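Side-chain contacts in serine-rich secreted cell wall anchored (LPXTG-motif ) protein (Lactobacillus reuteri ATCC 53608, PDB 5NXK), which probably acts as a cell-surface adhesin, built as a beta-solenoid, in contacts between this gut bacterium and its host: residues F150-P155 with A162-N167; T154-K159 with N249-P254. One frame throughout, in Å; residues are numbered along the deposited sequence.

Both contacts belong to one excursion of the chain that lies against the outside of the beta-solenoid. Strands 151-152 and 159-160 pair as a short antiparallel hairpin, tied by a probable hydrogen bond from Lys159 N to His152 O (2.9 Å). In interaction 1 the start of the hairpin packs aromatic rings on strand 163-164, into which the same chain returns. In interaction 2 the turn reaches strand 248-252, ninety residues further on. The contact centres are 9 Å apart and share Thr154 and Pro155, so the hairpin spans from its own coil of the solenoid to a later one, with an aromatic contact at its base and a charged one at its tip.

Interaction 1: residues F150-P155 with A162-N167; sequences FSHRTP and ALYVSN
Tyr164 and Phe150 bury most of the surface here, with His152 adding a smaller share. Phe150 lays CE2 over the middle of the Tyr164 ring, 3.5 Å above its plane, and that one atom lies within 4 Å of all six ring carbons. The rings are tilted by 46° with centroids 4.6 Å apart, an oblique meeting of the two. Two residues on, His152 takes the far end of the tyrosine: Tyr164 OH lies above the centre of the imidazole face, 3.9 Å from His152 CD2, and the two side chains cross at about a right angle. Tyr164 can serve both because its CG is anti to the backbone N (chi1 -168°), which sends the ring out from strand 163-164 toward Phe150 and His152. Its strand neighbour Leu163 instead packs on Leu124 and Leu132 of the solenoid. Tyr164 also stacks with Trp114 of the preceding coil and touches Leu191 of the following one, so Phe150 and His152 pack on a tyrosine that is already held between neighbouring coils. With neither hydrogen bonds nor charge pairing between the segments, the contact relies on van der Waals and ring-to-ring forces, with no polar bond to set their direction.

Interaction 2: residues T154-K159 with N249-P254; sequences TPDGDK and NVRIIP
Asp156 meets Arg251 where a type I beta turn, Thr154 to Gly157, comes up against a strand of the beta-solenoid. Arg251 leaves strand 248-252 with CB directed toward the turn and CG anti to the backbone N (chi1 176°). The chain bends at chi2, then runs out nearly straight through CD to NE, with Tyr221 of the preceding coil alongside the arginine. At the guanidinium the methyl CD1 of Ile253 covers one face, 3.5 Å above the plane and offset toward the rim. NH1 forms a salt bridge with Asp248 just before the segment, which leaves NH2 as the nitrogen that faces Asp156 OD2. This second salt bridge is edge-on to the guanidinium, near its plane, but the carboxylate plane is rotated 76° away, so one oxygen makes the contact instead of a two-pronged pairing. The modelled separation of 2.3 Å between Arg251 NH2 and Asp156 OD2 is too short to be trusted, and the exact placement of these two groups is doubtful. Beside the ion pair, Pro155 CG rests 4.1 Å from Pro254 O. The turn that presents Asp156 is stiffened from within: Asp156 N donates to Thr154 OG1 (3.0 Å), an ST turn, and Thr154 OG1 in turn donates to Gly157 O at 2.6 Å, in the carbonyl plane.

Interaction 1: residues F150-P155 with A162-N167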
# COMPACT_ATOMS: atom_id res chain seq x y z
N PHE A 150 -4.46 7.42 -8.67
CA PHE A 150 -5.76 6.77 -8.76
C PHE A 150 -6.77 7.52 -7.91
O PHE A 150 -6.50 7.89 -6.78
CB PHE A 150 -5.68 5.31 -8.30
CG PHE A 150 -7.02 4.63 -8.28
CD1 PHE A 150 -7.66 4.30 -9.46
CD2 PHE A 150 -7.65 4.36 -7.07
CE1 PHE A 150 -8.90 3.69 -9.44
CE2 PHE A 150 -8.89 3.74 -7.04
CZ PHE A 150 -9.52 3.41 -8.23
N SER A 151 -7.94 7.75 -8.49
CA SER A 151 -9.03 8.45 -7.83
C SER A 151 -10.28 7.58 -7.78
O SER A 151 -10.55 6.82 -8.72
CB SER A 151 -9.33 9.77 -8.56
OG SER A 151 -10.41 10.44 -7.93
N HIS A 152 -11.05 7.69 -6.71
CA HIS A 152 -12.24 6.86 -6.56
C HIS A 152 -13.29 7.61 -5.76
O HIS A 152 -12.97 8.43 -4.89
CB HIS A 152 -11.86 5.52 -5.92
CG HIS A 152 -12.99 4.54 -5.85
ND1 HIS A 152 -13.47 3.88 -6.97
CD2 HIS A 152 -13.69 4.04 -4.80
CE1 HIS A 152 -14.44 3.06 -6.61
NE2 HIS A 152 -14.59 3.14 -5.29
N ARG A 153 -14.56 7.36 -6.06
CA ARG A 153 -15.65 8.08 -5.41
C ARG A 153 -15.80 7.72 -3.93
O ARG A 153 -15.52 6.59 -3.53
CB ARG A 153 -16.97 7.82 -6.14
CG ARG A 153 -18.06 8.84 -5.83
CD ARG A 153 -19.46 8.31 -6.17
NE ARG A 153 -20.49 9.17 -5.60
CZ ARG A 153 -20.96 9.07 -4.36
NH1 ARG A 153 -20.52 8.11 -3.54
NH2 ARG A 153 -21.89 9.91 -3.93
N THR A 154 -16.23 8.69 -3.13
CA THR A 154 -16.64 8.47 -1.75
C THR A 154 -17.87 9.35 -1.49
O THR A 154 -18.15 10.25 -2.29
CB THR A 154 -15.54 8.84 -0.73
OG1 THR A 154 -15.51 10.27 -0.57
CG2 THR A 154 -14.17 8.32 -1.16
N PRO A 155 -18.59 9.11 -0.38
CA PRO A 155 -19.70 10.02 -0.06
C PRO A 155 -19.28 11.48 0.14
O PRO A 155 -20.14 12.35 0.13
CB PRO A 155 -20.26 9.44 1.24
CG PRO A 155 -19.86 8.00 1.21
CD PRO A 155 -18.52 7.97 0.56
N ALA A 162 -2.35 7.11 -2.07
CA ALA A 162 -0.99 6.62 -2.33
C ALA A 162 -0.93 5.11 -2.46
O ALA A 162 -0.10 4.58 -3.20
CB ALA A 162 -0.05 7.08 -1.24
N LEU A 163 -1.79 4.41 -1.73
CA LEU A 163 -1.79 2.95 -1.72
C LEU A 163 -3.23 2.45 -1.78
O LEU A 163 -4.04 2.77 -0.90
CB LEU A 163 -1.10 2.40 -0.46
CG LEU A 163 0.40 2.67 -0.28
CD1 LEU A 163 0.86 2.26 1.11
CD2 LEU A 163 1.24 1.96 -1.34
N TYR A 164 -3.56 1.67 -2.80
CA TYR A 164 -4.92 1.15 -2.95
C TYR A 164 -4.82 -0.37 -2.96
O TYR A 164 -4.81 -1.01 -4.02
CB TYR A 164 -5.55 1.69 -4.23
CG TYR A 164 -7.04 1.49 -4.38
CD1 TYR A 164 -7.94 2.19 -3.58
CD2 TYR A 164 -7.55 0.63 -5.36
CE1 TYR A 164 -9.30 2.03 -3.73
CE2 TYR A 164 -8.93 0.47 -5.53
CZ TYR A 164 -9.79 1.18 -4.71
OH TYR A 164 -11.15 1.04 -4.84
N VAL A 165 -4.74 -0.93 -1.76
CA VAL A 165 -4.47 -2.34 -1.56
C VAL A 165 -5.69 -2.93 -0.89
O VAL A 165 -6.05 -2.52 0.22
CB VAL A 165 -3.22 -2.56 -0.68
CG1 VAL A 165 -3.01 -4.06 -0.42
CG2 VAL A 165 -1.99 -1.92 -1.32
N SER A 166 -6.33 -3.88 -1.55
CA SER A 166 -7.67 -4.25 -1.13
C SER A 166 -7.76 -4.79 0.30
O SER A 166 -8.64 -4.36 1.07
CB SER A 166 -8.24 -5.28 -2.10
OG SER A 166 -9.61 -5.51 -1.82
N ASN A 167 -6.89 -5.72 0.67
CA ASN A 167 -7.14 -6.50 1.89
C ASN A 167 -6.19 -6.33 3.05
O ASN A 167 -6.62 -6.39 4.21
CB ASN A 167 -7.20 -7.98 1.54
CG ASN A 167 -8.22 -8.26 0.47
OD1 ASN A 167 -7.86 -8.54 -0.67
ND2 ASN A 167 -9.50 -8.15 0.82

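Interaction 2: residues T154-K159 with N249-P254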
# COMPACT_ATOMS: atom_id res chain seq x y z
N THR A 154 -16.23 8.69 -3.13
CA THR A 154 -16.64 8.47 -1.75
C THR A 154 -17.87 9.35 -1.49
O THR A 154 -18.15 10.25 -2.29
CB THR A 154 -15.54 8.84 -0.73
OG1 THR A 154 -15.51 10.27 -0.57
CG2 THR A 154 -14.17 8.32 -1.16
N PRO A 155 -18.59 9.11 -0.38
CA PRO A 155 -19.70 10.02 -0.06
C PRO A 155 -19.28 11.48 0.14
O PRO A 155 -20.14 12.35 0.13
CB PRO A 155 -20.26 9.44 1.24
CG PRO A 155 -19.86 8.00 1.21
CD PRO A 155 -18.52 7.97 0.56
N ASP A 156 -17.98 11.74 0.32
CA ASP A 156 -17.50 13.11 0.44
C ASP A 156 -16.73 13.58 -0.78
O ASP A 156 -15.82 14.41 -0.68
CB ASP A 156 -16.62 13.27 1.69
CG ASP A 156 -17.39 13.07 2.98
OD1 ASP A 156 -18.64 13.22 2.97
OD2 ASP A 156 -16.76 12.77 4.02
N GLY A 157 -17.06 13.02 -1.94
CA GLY A 157 -16.38 13.42 -3.17
C GLY A 157 -15.25 12.47 -3.50
O GLY A 157 -14.91 11.60 -2.70
N ASP A 158 -14.67 12.64 -4.69
CA ASP A 158 -13.60 11.77 -5.17
C ASP A 158 -12.35 11.98 -4.35
O ASP A 158 -12.00 13.12 -4.03
CB ASP A 158 -13.29 12.05 -6.64
CG ASP A 158 -14.38 11.59 -7.59
OD1 ASP A 158 -15.31 10.88 -7.15
OD2 ASP A 158 -14.30 11.94 -8.78
N LYS A 159 -11.66 10.90 -4.03
CA LYS A 159 -10.40 11.01 -3.30
C LYS A 159 -9.33 10.21 -4.01
O LYS A 159 -9.61 9.19 -4.62
CB LYS A 159 -10.54 10.49 -1.85
CG LYS A 159 -11.66 11.14 -1.03
CD LYS A 159 -11.39 12.61 -0.73
CE LYS A 159 -12.58 13.24 -0.02
NZ LYS A 159 -12.39 14.69 0.27
N ASN A 249 -7.36 10.26 11.14
CA ASN A 249 -6.21 9.35 11.00
C ASN A 249 -6.66 7.98 10.48
O ASN A 249 -6.05 7.44 9.56
CB ASN A 249 -5.46 9.18 12.32
CG ASN A 249 -5.00 10.50 12.88
OD1 ASN A 249 -5.41 10.90 13.97
ND2 ASN A 249 -4.14 11.19 12.14
N VAL A 250 -7.73 7.44 11.06
CA VAL A 250 -8.33 6.20 10.55
C VAL A 250 -9.81 6.44 10.32
O VAL A 250 -10.53 6.91 11.21
CB VAL A 250 -8.16 4.99 11.49
CG1 VAL A 250 -8.78 3.73 10.84
CG2 VAL A 250 -6.69 4.77 11.82
N ARG A 251 -10.26 6.12 9.11
CA ARG A 251 -11.65 6.34 8.76
C ARG A 251 -12.35 5.04 8.39
O ARG A 251 -11.93 4.34 7.48
CB ARG A 251 -11.74 7.31 7.60
CG ARG A 251 -13.12 7.58 7.05
CD ARG A 251 -13.12 9.06 6.74
NE ARG A 251 -14.24 9.52 5.97
CZ ARG A 251 -14.76 10.74 6.08
NH1 ARG A 251 -14.27 11.61 6.96
NH2 ARG A 251 -15.79 11.08 5.32
N ILE A 252 -13.42 4.71 9.12
CA ILE A 252 -14.24 3.56 8.80
C ILE A 252 -15.68 4.01 8.62
O ILE A 252 -16.46 4.04 9.57
CB ILE A 252 -14.16 2.49 9.88
CG1 ILE A 252 -12.70 2.24 10.26
CG2 ILE A 252 -14.83 1.19 9.37
CD1 ILE A 252 -12.52 1.24 11.37
N ILE A 253 -16.02 4.35 7.38
CA ILE A 253 -17.35 4.81 7.02
C ILE A 253 -17.75 4.09 5.73
O ILE A 253 -17.03 4.17 4.74
CB ILE A 253 -17.40 6.35 6.82
CG1 ILE A 253 -17.13 7.08 8.15
CG2 ILE A 253 -18.75 6.79 6.27
CD1 ILE A 253 -17.11 8.63 8.02
N PRO A 254 -18.87 3.35 5.76
CA PRO A 254 -19.25 2.58 4.56
C PRO A 254 -19.44 3.46 3.32
O PRO A 254 -19.93 4.58 3.43
CB PRO A 254 -20.56 1.91 4.97
CG PRO A 254 -20.50 1.84 6.50
CD PRO A 254 -19.77 3.10 6.90